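Local structure of kojibiose phosphorylase (Gut metagenome, 6W0P) at residues Phe84-Val89 against Asp183-Arg188; Ser142-Met147 against Asp284-Asn289; Lys220-Gln225 against Asn234-Leu239; Asn377-Ala382 against Ile392-Pro397; Val558-Ile563 against Thr582-Gln587. The protein is a carbohydrate-active enzyme of glycosyl hydrolase family 65, combining a beta-rich N-terminal domain, a helical central catalytic domain and a small C-terminal beta domain. All coordinates share one frame; numbering follows the deposited sequence.

Interaction 1 of 5, residues Phe84-Val89 against Asp183-Arg188; sequences FTINSV and DCYWNR
Ile86 is the middle bump of this contact and fits the corner made by Tyr185 and Trp186. Its CG1 stands between the backbone N and the carbonyl carbon (chi1 51°), which spreads the two branches: CG2 rests 4.0 Å from Tyr185 CB, while CD1 settles chiefly over one face of the Trp186 indole, near its rim and 3.7 Å from Trp186 CZ2, and also borders Tyr185 CB. Next to this corner, Phe84 drives the CE1-CZ edge of its ring against one face of Tyr185 in a T-shaped stack, centroids 5.3 Å apart and planes at 83°. The contact lies in the N-terminal beta-sandwich domain of the family 65 enzymes. Trp186 begins strand 186-194, an outermost strand of the large antiparallel sheet, and its indole also packs on Val202, Thr204 and Leu211 of that sheet; strand 83-85 instead pairs with strand 64-66. At the indole rim NE1 donates to Asn87 O (3.1 Å, 158°), with the carbonyl oxygen in the ring plane and its in-plane lone pair used. A water hydrogen-bonded to Asn87 O (3.0 Å) accepts from Tyr185 N (3.1 Å), so this oxygen is held twice. The Asn87 amide turns elsewhere, to Leu178 and Thr58. Ser88 fills the notch beside the benzo edge, OG lying 3.4 Å from Trp186 CZ2 and fixed there by a hydrogen bond to Ile86 O.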
# COMPACT_ATOMS: atom_id res chain seq x y z
N PHE A 84 12.83 12.67 -8.60
CA PHE A 84 12.07 13.79 -9.21
C PHE A 84 13.04 14.82 -9.79
O PHE A 84 14.14 14.99 -9.23
CB PHE A 84 11.12 14.38 -8.16
CG PHE A 84 11.70 14.47 -6.77
CD1 PHE A 84 12.53 15.52 -6.41
CD2 PHE A 84 11.42 13.50 -5.81
CE1 PHE A 84 13.08 15.60 -5.14
CE2 PHE A 84 11.97 13.58 -4.54
CZ PHE A 84 12.81 14.62 -4.21
N THR A 85 12.63 15.46 -10.89
CA THR A 85 13.25 16.65 -11.53
C THR A 85 13.11 17.82 -10.55
O THR A 85 12.00 18.02 -10.06
CB THR A 85 12.58 16.94 -12.88
OG1 THR A 85 12.54 15.73 -13.63
CG2 THR A 85 13.30 17.97 -13.72
N ILE A 86 14.21 18.51 -10.24
CA ILE A 86 14.24 19.48 -9.10
C ILE A 86 14.19 20.92 -9.62
O ILE A 86 14.82 21.25 -10.65
CB ILE A 86 15.44 19.22 -8.17
CG1 ILE A 86 16.75 19.14 -8.95
CG2 ILE A 86 15.21 17.97 -7.34
CD1 ILE A 86 17.99 19.10 -8.09
N ASN A 87 13.43 21.75 -8.93
CA ASN A 87 13.48 23.22 -9.10
C ASN A 87 14.96 23.59 -8.99
O ASN A 87 15.67 23.08 -8.05
CB ASN A 87 12.60 23.91 -8.07
CG ASN A 87 12.32 25.36 -8.40
OD1 ASN A 87 12.68 25.82 -9.49
ND2 ASN A 87 11.75 26.08 -7.44
N SER A 88 15.43 24.38 -9.95
CA SER A 88 16.85 24.76 -10.11
C SER A 88 16.96 26.28 -10.17
O SER A 88 15.95 26.98 -9.94
CB SER A 88 17.44 24.11 -11.34
OG SER A 88 17.20 22.72 -11.31
N VAL A 89 18.14 26.76 -10.50
CA VAL A 89 18.48 28.20 -10.38
C VAL A 89 17.37 29.04 -11.02
O VAL A 89 17.09 28.86 -12.22
CB VAL A 89 19.88 28.49 -10.95
CG1 VAL A 89 20.03 28.04 -12.40
CG2 VAL A 89 20.27 29.95 -10.77
N ASP A 183 12.11 21.97 0.61
CA ASP A 183 13.59 21.80 0.75
C ASP A 183 14.31 22.24 -0.52
O ASP A 183 13.78 22.00 -1.63
CB ASP A 183 13.92 20.36 1.12
CG ASP A 183 13.24 19.95 2.41
OD1 ASP A 183 13.79 20.27 3.48
OD2 ASP A 183 12.15 19.34 2.33
N CYS A 184 15.50 22.83 -0.34
CA CYS A 184 16.48 23.14 -1.40
C CYS A 184 17.32 21.89 -1.64
O CYS A 184 17.79 21.33 -0.66
CB CYS A 184 17.38 24.31 -1.02
SG CYS A 184 18.52 24.76 -2.36
N TYR A 185 17.46 21.45 -2.89
CA TYR A 185 18.12 20.17 -3.26
C TYR A 185 19.51 20.46 -3.83
O TYR A 185 20.08 19.57 -4.45
CB TYR A 185 17.20 19.35 -4.18
CG TYR A 185 16.09 18.67 -3.42
CD1 TYR A 185 14.91 19.34 -3.12
CD2 TYR A 185 16.22 17.37 -2.94
CE1 TYR A 185 13.90 18.74 -2.40
CE2 TYR A 185 15.22 16.75 -2.21
CZ TYR A 185 14.05 17.44 -1.94
OH TYR A 185 13.05 16.85 -1.22
N TRP A 186 20.04 21.65 -3.56
CA TRP A 186 21.37 22.12 -4.04
C TRP A 186 22.29 22.43 -2.86
O TRP A 186 21.80 23.03 -1.87
CB TRP A 186 21.18 23.36 -4.92
CG TRP A 186 20.41 23.05 -6.16
CD1 TRP A 186 19.07 23.22 -6.36
CD2 TRP A 186 20.92 22.45 -7.35
NE1 TRP A 186 18.73 22.80 -7.62
CE2 TRP A 186 19.84 22.32 -8.25
CE3 TRP A 186 22.19 22.02 -7.77
CZ2 TRP A 186 20.00 21.79 -9.53
CZ3 TRP A 186 22.34 21.50 -9.03
CH2 TRP A 186 21.25 21.39 -9.90
N ASN A 187 23.57 22.04 -2.96
CA ASN A 187 24.66 22.49 -2.04
C ASN A 187 25.55 23.50 -2.77
O ASN A 187 25.76 23.35 -4.00
CB ASN A 187 25.52 21.34 -1.52
CG ASN A 187 24.78 20.43 -0.57
OD1 ASN A 187 24.03 20.90 0.28
ND2 ASN A 187 24.95 19.12 -0.72
N ARG A 188 26.11 24.45 -2.02
CA ARG A 188 27.03 25.49 -2.51
C ARG A 188 28.30 24.84 -3.08
O ARG A 188 28.78 23.84 -2.52
CB ARG A 188 27.33 26.44 -1.34
CG ARG A 188 28.56 27.30 -1.51
CD ARG A 188 28.83 28.19 -0.30
NE ARG A 188 29.19 29.55 -0.69
CZ ARG A 188 29.27 30.60 0.12
NH1 ARG A 188 29.03 30.50 1.42
NH2 ARG A 188 29.59 31.78 -0.38
O HOH W 1 15.70 22.85 -5.09

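Interaction 2 of 5, residues Ser142-Met147 against Asp284-Asn289; sequences SRLLDM and DLVKKN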
# COMPACT_ATOMS: atom_id res chain seq x y z
N SER A 142 10.49 41.07 -20.83
CA SER A 142 10.50 40.18 -22.01
C SER A 142 11.47 39.03 -21.73
O SER A 142 12.52 39.30 -21.11
CB SER A 142 10.84 40.97 -23.25
OG SER A 142 9.95 42.07 -23.40
N ARG A 143 11.11 37.80 -22.09
CA ARG A 143 12.08 36.68 -22.00
C ARG A 143 11.89 35.62 -23.10
O ARG A 143 10.79 35.47 -23.70
CB ARG A 143 12.13 36.09 -20.59
CG ARG A 143 10.80 35.71 -19.96
CD ARG A 143 10.95 35.59 -18.46
NE ARG A 143 10.17 34.47 -17.94
CZ ARG A 143 9.80 34.29 -16.67
NH1 ARG A 143 10.12 35.18 -15.75
NH2 ARG A 143 9.08 33.23 -16.34
N LEU A 144 13.00 34.92 -23.31
CA LEU A 144 13.26 33.89 -24.34
C LEU A 144 14.10 32.78 -23.71
O LEU A 144 15.02 33.09 -22.94
CB LEU A 144 14.09 34.50 -25.48
CG LEU A 144 13.45 35.55 -26.37
CD1 LEU A 144 14.53 36.19 -27.23
CD2 LEU A 144 12.38 34.97 -27.27
N LEU A 145 13.83 31.53 -24.08
CA LEU A 145 14.81 30.44 -24.01
C LEU A 145 15.29 30.20 -25.45
O LEU A 145 14.44 30.11 -26.35
CB LEU A 145 14.17 29.21 -23.37
CG LEU A 145 13.55 29.42 -21.99
CD1 LEU A 145 13.04 28.11 -21.41
CD2 LEU A 145 14.53 30.05 -21.01
N ASP A 146 16.60 30.18 -25.67
CA ASP A 146 17.21 29.97 -27.01
C ASP A 146 16.88 28.55 -27.47
O ASP A 146 17.24 27.63 -26.74
CB ASP A 146 18.73 30.20 -26.97
CG ASP A 146 19.37 30.41 -28.32
OD1 ASP A 146 19.05 29.66 -29.28
OD2 ASP A 146 20.23 31.32 -28.41
N MET A 147 16.21 28.38 -28.60
CA MET A 147 15.71 27.04 -29.02
C MET A 147 16.82 26.23 -29.70
O MET A 147 16.66 25.01 -29.72
CB MET A 147 14.52 27.13 -29.97
CG MET A 147 13.35 27.83 -29.33
SD MET A 147 12.75 27.05 -27.82
CE MET A 147 12.04 25.56 -28.50
N ASP A 284 17.35 40.66 -31.84
CA ASP A 284 17.98 39.73 -32.82
C ASP A 284 17.82 38.29 -32.34
O ASP A 284 17.73 37.38 -33.19
CB ASP A 284 19.45 40.09 -33.07
CG ASP A 284 19.64 41.15 -34.15
OD1 ASP A 284 18.62 41.60 -34.76
OD2 ASP A 284 20.81 41.50 -34.40
N LEU A 285 17.76 38.08 -31.03
CA LEU A 285 17.55 36.72 -30.45
C LEU A 285 16.08 36.30 -30.57
O LEU A 285 15.82 35.10 -30.69
CB LEU A 285 18.06 36.74 -29.01
CG LEU A 285 19.57 36.92 -28.94
CD1 LEU A 285 20.05 37.25 -27.54
CD2 LEU A 285 20.27 35.68 -29.47
N VAL A 286 15.15 37.24 -30.60
CA VAL A 286 13.72 36.95 -30.92
C VAL A 286 13.68 36.44 -32.38
O VAL A 286 13.03 35.42 -32.61
CB VAL A 286 12.79 38.16 -30.72
CG1 VAL A 286 11.35 37.82 -31.08
CG2 VAL A 286 12.87 38.71 -29.30
N LYS A 287 14.36 37.12 -33.31
CA LYS A 287 14.41 36.72 -34.74
C LYS A 287 15.03 35.33 -34.86
O LYS A 287 14.49 34.53 -35.61
CB LYS A 287 15.19 37.73 -35.58
CG LYS A 287 14.47 39.06 -35.79
CD LYS A 287 15.28 40.03 -36.61
CE LYS A 287 14.63 41.38 -36.75
NZ LYS A 287 15.16 42.11 -37.92
N LYS A 288 16.08 35.05 -34.09
CA LYS A 288 16.76 33.73 -34.08
C LYS A 288 15.76 32.64 -33.64
O LYS A 288 15.66 31.62 -34.35
CB LYS A 288 17.98 33.77 -33.17
CG LYS A 288 18.81 32.49 -33.15
CD LYS A 288 19.91 32.59 -32.14
CE LYS A 288 20.85 31.41 -32.16
NZ LYS A 288 21.50 31.23 -30.83
N ASN A 289 14.99 32.90 -32.58
CA ASN A 289 14.00 31.92 -32.10
C ASN A 289 12.91 31.75 -33.16
O ASN A 289 12.45 30.63 -33.37
CB ASN A 289 13.41 32.29 -30.74
CG ASN A 289 13.91 31.40 -29.64
OD1 ASN A 289 15.00 30.85 -29.73
ND2 ASN A 289 13.11 31.26 -28.60
O HOH W 2 17.25 30.04 -31.32
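The side-chain amide of Asn289 bridges the end of strand 142-145: ND2 donates to Leu145 O (2.9 Å, 158°), and OD1 accepts from Met147 N (3.0 Å, 154°). Met147 CG lies over one face of the Asn289 amide, 3.5 Å from Asn289 OD1. On the opposite face stands Leu144 CD2, while Leu144 CD1 packs against the helix, meeting Val286 CG2 at 3.7 Å and Leu285 CB at 4.0 Å. Lys288, its chain extended, reaches NZ to the syn lone pair of Asp146 OD2 in a 2.7 Å salt bridge. A water stands between Asp146 OD1 and Asn289 OD1, close to both. Further out, Ser121 O takes another bond from Asn289 ND2, Tyr154 OH binds Asp146 OD2, the backbone N atoms of Ser148 and Asp149 donate to Asp146 OD1, and Asp149 gives Lys288 a second acid. The amide therefore has a defined sense, nitrogen toward two carbonyls and oxygen toward an N-H, while the donors around Asp146 would be expected to keep it ionised.

Interaction 3 of 5, residues Lys220-Gln225 against Asn234-Leu239; sequences KEDSYQ and NYELTL
Ser223 and Asn234 meet in the tight half of this contact. Asn234 N donates to Ser223 O (2.8 Å), and its side chain follows on the same pair of residues, ND2 giving a hydrogen close to its amide plane to Ser223 OG (2.8 Å, 159°). Asp222 N binds Asn234 O at 2.9 Å. Beside these bonds, Tyr235 sets CE1 only 3.3 Å from Glu221 CA, with Glu221 CB close by. A water spans Glu221 OE1 (2.8 Å) and Tyr235 OH (2.6 Å), the latter also bonded to Thr217. Asp222 reaches across to the facing strand, CG beside its backbone N (chi1 -70°), to receive Glu236 N on the anti side of OD2; the modelled 2.5 Å is very short, and its exact length is doubtful. Toward solvent the packing thins. Gln225 merely crosses Asn234 at about a right angle, Lys220 makes a long ion pair with Glu221, and the like-charged carboxylates stay out of contact, Asp222 OD2 5.3 Å from Glu236 OE1. With Asp222 and Ser223 both facing Asn234, this is a classic beta bulge, at the open end of the hairpin of strands 223-227 and 230-239 on the margin of a five-stranded antiparallel sheet.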
# COMPACT_ATOMS: atom_id res chain seq x y z
N LYS A 220 27.01 48.44 -17.11
CA LYS A 220 27.83 48.39 -15.87
C LYS A 220 26.90 48.55 -14.66
O LYS A 220 26.10 49.50 -14.65
CB LYS A 220 28.92 49.47 -15.87
CG LYS A 220 29.88 49.41 -14.69
CD LYS A 220 30.78 48.18 -14.68
CE LYS A 220 31.46 47.97 -13.35
NZ LYS A 220 32.48 46.90 -13.41
N GLU A 221 26.98 47.63 -13.69
CA GLU A 221 26.22 47.67 -12.42
C GLU A 221 26.90 48.66 -11.45
O GLU A 221 28.08 49.00 -11.66
CB GLU A 221 26.12 46.26 -11.84
CG GLU A 221 27.40 45.74 -11.19
CD GLU A 221 28.57 45.40 -12.10
OE1 GLU A 221 28.39 45.31 -13.33
OE2 GLU A 221 29.69 45.23 -11.56
N ASP A 222 26.16 49.12 -10.44
CA ASP A 222 26.64 50.07 -9.41
C ASP A 222 27.33 49.24 -8.33
O ASP A 222 28.27 49.73 -7.75
CB ASP A 222 25.49 50.92 -8.86
CG ASP A 222 24.96 51.93 -9.87
OD1 ASP A 222 25.68 52.88 -10.17
OD2 ASP A 222 23.84 51.71 -10.39
N SER A 223 26.89 48.00 -8.12
CA SER A 223 27.54 47.06 -7.18
C SER A 223 27.02 45.65 -7.42
O SER A 223 26.04 45.51 -8.16
CB SER A 223 27.33 47.48 -5.74
OG SER A 223 25.95 47.51 -5.42
N TYR A 224 27.65 44.66 -6.79
CA TYR A 224 27.31 43.22 -6.88
C TYR A 224 27.45 42.54 -5.51
O TYR A 224 28.16 43.07 -4.66
CB TYR A 224 28.18 42.56 -7.94
CG TYR A 224 29.65 42.42 -7.63
CD1 TYR A 224 30.56 43.42 -7.92
CD2 TYR A 224 30.15 41.24 -7.09
CE1 TYR A 224 31.92 43.27 -7.68
CE2 TYR A 224 31.50 41.06 -6.84
CZ TYR A 224 32.39 42.08 -7.13
OH TYR A 224 33.72 41.90 -6.87
N GLN A 225 26.79 41.40 -5.32
CA GLN A 225 26.95 40.56 -4.10
C GLN A 225 27.18 39.10 -4.51
O GLN A 225 26.52 38.63 -5.44
CB GLN A 225 25.73 40.66 -3.18
CG GLN A 225 25.27 42.08 -2.90
CD GLN A 225 23.87 42.13 -2.33
OE1 GLN A 225 23.56 41.52 -1.29
NE2 GLN A 225 22.99 42.84 -3.03
N ASN A 234 23.41 44.94 -8.81
CA ASN A 234 22.62 46.13 -8.35
C ASN A 234 22.71 47.23 -9.41
O ASN A 234 23.84 47.55 -9.84
CB ASN A 234 23.12 46.70 -7.01
CG ASN A 234 22.92 45.73 -5.86
OD1 ASN A 234 21.85 45.14 -5.71
ND2 ASN A 234 23.94 45.58 -5.04
N TYR A 235 21.57 47.78 -9.83
CA TYR A 235 21.51 48.94 -10.76
C TYR A 235 20.74 50.06 -10.05
O TYR A 235 19.64 49.82 -9.54
CB TYR A 235 20.94 48.55 -12.13
CG TYR A 235 21.70 47.43 -12.78
CD1 TYR A 235 22.82 47.68 -13.56
CD2 TYR A 235 21.33 46.10 -12.59
CE1 TYR A 235 23.56 46.65 -14.12
CE2 TYR A 235 22.06 45.06 -13.15
CZ TYR A 235 23.18 45.34 -13.91
OH TYR A 235 23.90 44.32 -14.45
N GLU A 236 21.38 51.22 -9.96
CA GLU A 236 20.80 52.47 -9.42
C GLU A 236 20.44 53.31 -10.63
O GLU A 236 21.35 53.91 -11.21
CB GLU A 236 21.79 53.23 -8.52
CG GLU A 236 22.37 52.42 -7.38
CD GLU A 236 21.39 52.03 -6.29
OE1 GLU A 236 21.71 51.08 -5.53
OE2 GLU A 236 20.31 52.67 -6.21
N LEU A 237 19.19 53.26 -11.06
CA LEU A 237 18.78 53.90 -12.33
C LEU A 237 18.04 55.20 -12.02
O LEU A 237 17.18 55.20 -11.11
CB LEU A 237 17.90 52.93 -13.13
CG LEU A 237 18.54 51.58 -13.43
CD1 LEU A 237 17.54 50.64 -14.05
CD2 LEU A 237 19.78 51.72 -14.31
N THR A 238 18.37 56.24 -12.79
CA THR A 238 17.60 57.49 -12.88
C THR A 238 16.76 57.42 -14.15
O THR A 238 17.34 57.29 -15.23
CB THR A 238 18.54 58.70 -12.80
OG1 THR A 238 19.23 58.47 -11.57
CG2 THR A 238 17.83 60.04 -12.79
N LEU A 239 15.45 57.46 -14.00
CA LEU A 239 14.50 57.46 -15.13
C LEU A 239 14.21 58.91 -15.49
O LEU A 239 13.86 59.69 -14.59
CB LEU A 239 13.22 56.72 -14.74
CG LEU A 239 13.38 55.28 -14.26
CD1 LEU A 239 12.02 54.65 -14.04
CD2 LEU A 239 14.20 54.45 -15.24
O HOH W 3 26.41 44.47 -15.18

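Interaction 4 of 5, residues Asn377-Ala382 against Ile392-Pro397; sequences NTLEEA and IGACFP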
# COMPACT_ATOMS: atom_id res chain seq x y z
N ASN A 377 19.62 4.20 -23.23
CA ASN A 377 20.65 4.72 -22.29
C ASN A 377 20.21 4.47 -20.84
O ASN A 377 21.00 4.82 -19.95
CB ASN A 377 20.98 6.18 -22.57
CG ASN A 377 21.75 6.36 -23.87
OD1 ASN A 377 22.67 5.60 -24.16
ND2 ASN A 377 21.39 7.37 -24.64
N THR A 378 19.01 3.92 -20.61
CA THR A 378 18.50 3.52 -19.27
C THR A 378 18.21 2.02 -19.27
O THR A 378 17.47 1.57 -18.38
CB THR A 378 17.25 4.33 -18.85
OG1 THR A 378 16.35 4.43 -19.96
CG2 THR A 378 17.62 5.71 -18.36
N LEU A 379 18.81 1.27 -20.20
CA LEU A 379 18.74 -0.22 -20.23
C LEU A 379 19.25 -0.82 -18.91
O LEU A 379 18.63 -1.77 -18.44
CB LEU A 379 19.56 -0.77 -21.41
CG LEU A 379 18.75 -1.39 -22.55
CD1 LEU A 379 19.68 -2.05 -23.57
CD2 LEU A 379 17.74 -2.40 -22.03
N GLU A 380 20.35 -0.33 -18.35
CA GLU A 380 20.97 -0.97 -17.15
C GLU A 380 19.98 -0.86 -15.97
O GLU A 380 19.77 -1.88 -15.26
CB GLU A 380 22.35 -0.38 -16.87
CG GLU A 380 23.38 -0.85 -17.87
CD GLU A 380 23.74 -2.34 -17.79
OE1 GLU A 380 23.78 -2.88 -16.66
OE2 GLU A 380 23.93 -2.96 -18.85
N GLU A 381 19.37 0.31 -15.80
CA GLU A 381 18.33 0.55 -14.76
C GLU A 381 17.14 -0.41 -14.96
O GLU A 381 16.62 -0.90 -13.94
CB GLU A 381 17.85 2.00 -14.81
CG GLU A 381 18.90 2.97 -14.30
CD GLU A 381 20.03 3.31 -15.25
OE1 GLU A 381 19.96 2.97 -16.47
OE2 GLU A 381 21.00 3.91 -14.77
N ALA A 382 16.76 -0.67 -16.21
CA ALA A 382 15.63 -1.54 -16.56
C ALA A 382 15.99 -3.00 -16.21
O ALA A 382 15.07 -3.78 -15.84
CB ALA A 382 15.25 -1.37 -18.01
N ILE A 392 14.50 -11.59 -15.29
CA ILE A 392 15.75 -11.21 -16.02
C ILE A 392 15.39 -10.32 -17.23
O ILE A 392 14.18 -9.99 -17.41
CB ILE A 392 16.57 -12.46 -16.40
CG1 ILE A 392 15.79 -13.45 -17.26
CG2 ILE A 392 17.14 -13.11 -15.13
CD1 ILE A 392 16.71 -14.47 -17.95
N GLY A 393 16.39 -9.88 -17.98
CA GLY A 393 16.18 -8.94 -19.09
C GLY A 393 15.90 -7.54 -18.58
O GLY A 393 16.48 -7.15 -17.54
N ALA A 394 15.09 -6.77 -19.30
CA ALA A 394 14.88 -5.33 -19.04
C ALA A 394 13.38 -5.07 -18.82
O ALA A 394 12.60 -5.32 -19.76
CB ALA A 394 15.45 -4.50 -20.16
N CYS A 395 13.01 -4.67 -17.60
CA CYS A 395 11.65 -4.25 -17.21
C CYS A 395 11.67 -2.73 -17.10
O CYS A 395 12.14 -2.23 -16.07
CB CYS A 395 11.22 -4.88 -15.89
SG CYS A 395 9.57 -4.33 -15.36
N PHE A 396 11.27 -2.03 -18.15
CA PHE A 396 11.24 -0.55 -18.15
C PHE A 396 10.16 -0.10 -17.17
O PHE A 396 9.05 -0.65 -17.12
CB PHE A 396 11.03 -0.00 -19.57
CG PHE A 396 12.27 -0.02 -20.41
CD1 PHE A 396 13.21 1.00 -20.30
CD2 PHE A 396 12.53 -1.07 -21.27
CE1 PHE A 396 14.38 0.96 -21.04
CE2 PHE A 396 13.70 -1.12 -22.00
CZ PHE A 396 14.63 -0.10 -21.89
N PRO A 397 10.44 0.95 -16.38
CA PRO A 397 9.55 1.35 -15.30
C PRO A 397 8.27 2.07 -15.73
O PRO A 397 8.26 2.67 -16.78
CB PRO A 397 10.46 2.27 -14.47
CG PRO A 397 11.36 2.92 -15.53
CD PRO A 397 11.65 1.79 -16.47
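Phe396 lays one face of its ring squarely over the methyl of Ala382, a CH-pi contact in which CB sits 3.9 Å from the centroid of the Phe396 ring and 10° off its normal. The ring reaches this place because Phe396 CG lies beside the backbone N, anti to the carbonyl carbon (chi1 -78°). Leu379, one helical turn earlier, crosses the same ring at a slant: its CD2 branch is 3.9 Å from Phe396 CZ and 3.6 Å from Ala394 CB, so this one methyl touches both the aromatic ring and the alanine. The two alanines complete the group, Ala382 CB lying 3.8 Å from Ala394 CB. The contact belongs to the (alpha/alpha)6-barrel catalytic domain, where the loop following helix 379-388 doubles back along the first turn of that helix; helix 437-458 packs on the same side chains, with Glu446 against Leu379, Glu450 against Ala394 and Ile451 against Phe396. The backbones touch as well. Cys395 N donates to Ala382 O (2.9 Å), and Ala394 CA lies 3.6 Å from that same Ala382 O in a CA-H...O contact. A second such contact runs the other way, from Ala382 CA to Cys395 O at 3.6 Å. Thr378, at the N-cap position, brings OG1 up level with the Phe396 ring plane, beyond CE1, but this OG1 is bonded to Phe374 O and Arg375 O at the end of helix 365-376.

Interaction 5 of 5, residues Val558-Ile563 against Thr582-Gln587; sequences VDIKTI and TDIIKQ
Ile584 packs its side chain against Val558, Ile560 and Ile563. From CB, which points toward the facing segment, the chain divides. Ile584 CG2 turns to Ile560, 4.1 Å from Ile560 CD1, while Ile584 CG1, beside the backbone N (chi1 -59°), runs 4.0 Å from Val558 CB. Ile584 CD1 at the tip meets both Val558 and Ile563: Val558 CB lies 3.7 Å from it, and Ile563 CD1 approaches it tip to tip at 4.0 Å. Val558 CG2 extends the apolar patch to Thr582 CG2 (3.8 Å). Thr582 OG1 accepts from Ile584 N in an ST turn. Beside the apolar group, Val558 N donates to Asp583 OD1 (3.0 Å, 164°) from above the carboxylate plane; Asp583 OD2 binds His557 and Arg616 of its own chain and Gln463 of the second subunit. Both segments belong to the long irregular stretch between helices 522-534 and 590-596, with a 3-10 turn at 560-562, so this contact ties loop to loop close to the dimer interface.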
# COMPACT_ATOMS: atom_id res chain seq x y z
N VAL A 558 -22.00 -2.39 -13.81
CA VAL A 558 -22.45 -1.03 -13.41
C VAL A 558 -22.55 -0.17 -14.67
O VAL A 558 -21.56 -0.07 -15.43
CB VAL A 558 -21.56 -0.34 -12.35
CG1 VAL A 558 -22.11 1.05 -12.02
CG2 VAL A 558 -21.42 -1.16 -11.07
N ASP A 559 -23.72 0.42 -14.87
CA ASP A 559 -23.99 1.38 -15.96
C ASP A 559 -23.39 2.72 -15.51
O ASP A 559 -23.87 3.30 -14.51
CB ASP A 559 -25.48 1.43 -16.30
CG ASP A 559 -25.85 2.38 -17.43
OD1 ASP A 559 -24.96 3.10 -17.95
OD2 ASP A 559 -27.05 2.39 -17.80
N ILE A 560 -22.36 3.17 -16.20
CA ILE A 560 -21.65 4.44 -15.87
C ILE A 560 -22.65 5.62 -15.81
O ILE A 560 -22.36 6.58 -15.06
CB ILE A 560 -20.52 4.67 -16.89
CG1 ILE A 560 -19.38 3.69 -16.62
CG2 ILE A 560 -20.05 6.11 -16.86
CD1 ILE A 560 -18.28 3.74 -17.64
N LYS A 561 -23.75 5.56 -16.56
CA LYS A 561 -24.78 6.64 -16.61
C LYS A 561 -25.47 6.80 -15.25
O LYS A 561 -26.06 7.87 -15.04
CB LYS A 561 -25.79 6.37 -17.74
CG LYS A 561 -25.19 6.43 -19.14
CD LYS A 561 -26.21 6.39 -20.28
CE LYS A 561 -26.77 5.00 -20.57
NZ LYS A 561 -28.03 4.74 -19.85
N THR A 562 -25.37 5.81 -14.34
CA THR A 562 -26.03 5.84 -13.01
C THR A 562 -25.09 6.42 -11.95
O THR A 562 -25.51 6.62 -10.80
CB THR A 562 -26.50 4.45 -12.56
OG1 THR A 562 -25.33 3.72 -12.16
CG2 THR A 562 -27.30 3.72 -13.63
N ILE A 563 -23.84 6.67 -12.30
CA ILE A 563 -22.88 7.30 -11.36
C ILE A 563 -23.24 8.79 -11.33
O ILE A 563 -23.23 9.42 -12.40
CB ILE A 563 -21.42 6.99 -11.76
CG1 ILE A 563 -21.14 5.49 -11.68
CG2 ILE A 563 -20.44 7.79 -10.92
CD1 ILE A 563 -19.92 5.04 -12.45
N THR A 582 -16.05 -4.21 -10.58
CA THR A 582 -17.13 -3.87 -11.54
C THR A 582 -16.60 -4.09 -12.97
O THR A 582 -15.47 -4.60 -13.11
CB THR A 582 -17.62 -2.42 -11.40
OG1 THR A 582 -16.63 -1.53 -11.94
CG2 THR A 582 -17.93 -2.02 -9.98
N ASP A 583 -17.39 -3.69 -13.97
CA ASP A 583 -17.00 -3.75 -15.40
C ASP A 583 -16.83 -2.31 -15.91
O ASP A 583 -17.02 -2.07 -17.11
CB ASP A 583 -18.02 -4.59 -16.16
CG ASP A 583 -19.38 -3.94 -16.33
OD1 ASP A 583 -19.66 -2.94 -15.61
OD2 ASP A 583 -20.13 -4.44 -17.17
N ILE A 584 -16.53 -1.38 -15.01
CA ILE A 584 -16.20 0.03 -15.34
C ILE A 584 -14.71 0.06 -15.65
O ILE A 584 -13.92 -0.44 -14.82
CB ILE A 584 -16.54 0.96 -14.17
CG1 ILE A 584 -18.03 0.92 -13.79
CG2 ILE A 584 -16.10 2.37 -14.48
CD1 ILE A 584 -18.29 1.43 -12.40
N ILE A 585 -14.34 0.67 -16.77
CA ILE A 585 -12.97 0.70 -17.34
C ILE A 585 -12.46 2.15 -17.30
O ILE A 585 -13.25 3.10 -17.59
CB ILE A 585 -12.99 0.13 -18.76
CG1 ILE A 585 -13.29 -1.37 -18.74
CG2 ILE A 585 -11.70 0.41 -19.51
CD1 ILE A 585 -13.91 -1.85 -20.03
N LYS A 586 -11.20 2.32 -16.91
CA LYS A 586 -10.60 3.66 -16.78
C LYS A 586 -10.31 4.22 -18.17
O LYS A 586 -10.60 5.38 -18.41
CB LYS A 586 -9.35 3.57 -15.92
CG LYS A 586 -8.65 4.91 -15.66
CD LYS A 586 -7.39 4.66 -14.87
CE LYS A 586 -6.49 5.86 -14.74
NZ LYS A 586 -7.13 6.80 -13.80
N GLN A 587 -9.73 3.42 -19.05
CA GLN A 587 -9.14 3.95 -20.30
C GLN A 587 -8.98 2.79 -21.27
O GLN A 587 -9.16 1.64 -20.89
CB GLN A 587 -7.81 4.64 -19.97
CG GLN A 587 -6.72 3.69 -19.47
CD GLN A 587 -5.53 4.44 -18.89
OE1 GLN A 587 -5.53 4.81 -17.73
NE2 GLN A 587 -4.49 4.63 -19.69

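Overall arrangement
Interaction 1 opens first, at strand 83-85, and reaches forward to strand 186-194. Before it closes, interaction 2 has begun at the end of strand 135-145, so the two cross; interaction 2 then closes on helix 282-300, joining the large antiparallel sheet that both reach to the helical region after it. Interaction 3, a hairpin closure of nine residues' separation, lies wholly within the span of interaction 2, their centres about 25 Å apart. The rest follow in series in the catalytic domain: interaction 4 brings a loop back onto helix 379-388, and interaction 5 joins two parts of one irregular region, on the opposite side of the chain's centre from interactions 2 and 3. None of the five touches another.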